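Local coordinates for protein ATP-dependent DNA helicase PIF1 (Candida albicans, PDB 7OTJ) that couples ATP hydrolysis to 5'-3' DNA unwinding and probably resolves G-quadruplexes to keep the nuclear and mitochondrial genomes stable, at residues S263-I268 with A283-N288. Sequence-based numbering, arbitrary orientation.
Sequences SVDTGI and APQVLN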
loop_
_atom_site.group_PDB
_atom_site.type_symbol
_atom_site.label_atom_id
_atom_site.label_comp_id
_atom_site.label_asym_id
_atom_site.label_seq_id
_atom_site.Cartn_x
_atom_site.Cartn_y
_atom_site.Cartn_z
ATOM N N SER A 263 5.493 -22.343 -8.610
ATOM C CA SER A 263 4.113 -22.365 -8.157
ATOM C C SER A 263 3.321 -23.421 -8.912
ATOM O O SER A 263 3.572 -23.698 -10.088
ATOM C CB SER A 263 3.452 -20.999 -8.361
ATOM O OG SER A 263 3.315 -20.710 -9.745
ATOM N N VAL A 264 2.332 -23.988 -8.230
ATOM C CA VAL A 264 1.391 -24.915 -8.845
ATOM C C VAL A 264 0.178 -24.099 -9.270
ATOM O O VAL A 264 -0.559 -23.585 -8.426
ATOM C CB VAL A 264 0.994 -26.044 -7.889
ATOM C CG1 VAL A 264 0.025 -26.995 -8.578
ATOM C CG2 VAL A 264 2.234 -26.779 -7.397
ATOM N N ASP A 265 -0.010 -23.958 -10.579
ATOM C CA ASP A 265 -1.059 -23.124 -11.152
ATOM C C ASP A 265 -2.101 -24.010 -11.818
ATOM O O ASP A 265 -1.781 -24.754 -12.751
ATOM C CB ASP A 265 -0.470 -22.130 -12.154
ATOM C CG ASP A 265 0.318 -21.017 -11.479
ATOM O OD1 ASP A 265 0.378 -21.002 -10.231
ATOM O OD2 ASP A 265 0.873 -20.153 -12.194
ATOM N N THR A 266 -3.341 -23.933 -11.338
ATOM C CA THR A 266 -4.457 -24.671 -11.909
ATOM C C THR A 266 -5.627 -23.720 -12.130
ATOM O O THR A 266 -5.628 -22.579 -11.658
ATOM C CB THR A 266 -4.882 -25.836 -11.007
ATOM O OG1 THR A 266 -5.148 -25.348 -9.686
ATOM C CG2 THR A 266 -3.789 -26.873 -10.936
ATOM N N GLY A 267 -6.635 -24.199 -12.857
ATOM C CA GLY A 267 -7.835 -23.413 -13.065
ATOM C C GLY A 267 -8.741 -23.907 -14.174
ATOM O O GLY A 267 -8.288 -24.572 -15.111
ATOM N N ILE A 268 -10.029 -23.580 -14.075
ATOM C CA ILE A 268 -11.021 -24.003 -15.056
ATOM C C ILE A 268 -11.338 -22.901 -16.064
ATOM O O ILE A 268 -12.245 -23.061 -16.885
ATOM C CB ILE A 268 -12.304 -24.494 -14.367
ATOM C CG1 ILE A 268 -12.942 -23.364 -13.554
ATOM C CG2 ILE A 268 -12.014 -25.716 -13.498
ATOM C CD1 ILE A 268 -14.188 -23.779 -12.812
ATOM N N ALA A 283 1.477 -13.375 -5.361
ATOM C CA ALA A 283 2.324 -14.540 -5.165
ATOM C C ALA A 283 3.075 -14.843 -6.457
ATOM O O ALA A 283 2.451 -14.919 -7.528
ATOM C CB ALA A 283 1.485 -15.745 -4.743
ATOM N N PRO A 284 4.389 -15.033 -6.408
ATOM C CA PRO A 284 5.160 -15.161 -7.646
ATOM C C PRO A 284 5.083 -16.558 -8.239
ATOM O O PRO A 284 5.011 -17.565 -7.532
ATOM C CB PRO A 284 6.589 -14.837 -7.199
ATOM C CG PRO A 284 6.625 -15.283 -5.780
ATOM C CD PRO A 284 5.259 -14.962 -5.221
ATOM N N GLN A 285 5.117 -16.601 -9.571
ATOM C CA GLN A 285 5.149 -17.887 -10.256
ATOM C C GLN A 285 6.441 -18.640 -9.950
ATOM O O GLN A 285 6.423 -19.859 -9.737
ATOM C CB GLN A 285 4.978 -17.689 -11.760
ATOM C CG GLN A 285 4.746 -18.986 -12.506
ATOM C CD GLN A 285 4.870 -18.814 -13.998
ATOM O OE1 GLN A 285 5.544 -17.899 -14.473
ATOM N NE2 GLN A 285 4.217 -19.689 -14.751
ATOM N N VAL A 286 7.575 -17.938 -9.946
ATOM C CA VAL A 286 8.865 -18.511 -9.571
ATOM C C VAL A 286 9.416 -17.719 -8.388
ATOM O O VAL A 286 9.684 -16.517 -8.509
ATOM C CB VAL A 286 9.857 -18.509 -10.745
ATOM C CG1 VAL A 286 11.185 -19.135 -10.331
ATOM C CG2 VAL A 286 9.263 -19.245 -11.943
ATOM N N LEU A 287 9.586 -18.394 -7.248
ATOM C CA LEU A 287 10.113 -17.796 -6.021
ATOM C C LEU A 287 11.535 -18.309 -5.814
ATOM O O LEU A 287 11.730 -19.481 -5.472
ATOM C CB LEU A 287 9.226 -18.131 -4.821
ATOM C CG LEU A 287 9.685 -17.641 -3.445
ATOM C CD1 LEU A 287 9.847 -16.134 -3.433
ATOM C CD2 LEU A 287 8.716 -18.077 -2.360
ATOM N N ASN A 288 12.523 -17.441 -6.034
ATOM C CA ASN A 288 13.931 -17.799 -5.878
ATOM C C ASN A 288 14.431 -17.313 -4.524
ATOM O O ASN A 288 14.332 -16.122 -4.215
ATOM C CB ASN A 288 14.775 -17.200 -7.002
ATOM C CG ASN A 288 14.370 -17.710 -8.372
ATOM O OD1 ASN A 288 14.656 -18.854 -8.731
ATOM N ND2 ASN A 288 13.720 -16.857 -9.153
#
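Ser263 N donates to the carbonyl Gln285 O over 2.9 Å, a moderately bent bond with an angle of 152° at the hydrogen. It falls where strand 286-289 begins beside strand 259-267, and the antiparallel pairing goes on with the backbone bond of Leu287 to Tyr261. The segments diverge beyond this point: Val264, Thr266 and Ile268 make their backbone bonds to strand 435-446 on the other edge. At the fork, Ser263 OG stands between its own backbone N and carbonyl carbon (chi1 67°), which sets it 3.2 Å from Gln285 O and 3.6 Å from Gln285 CG, both plain contacts. From there the hydroxyl donates to Asp265 OD1 at 3.0 Å, reaching that oxygen from above the carboxylate plane. Asp265 is tied more strongly by a salt bridge from OD2 to Arg439 NH2, while Arg439 NH1 binds Ala283 O and Gln441 NE2 binds Pro284 O. Gln285 contributes mainly its aliphatic stem. In this antiparallel sheet, which includes the 2B region of an SH3-clan family, one direct backbone bond joins the segments; Arg439 bridges them where they part, and its charge probably keeps the Asp265 carboxylate ionised and in place.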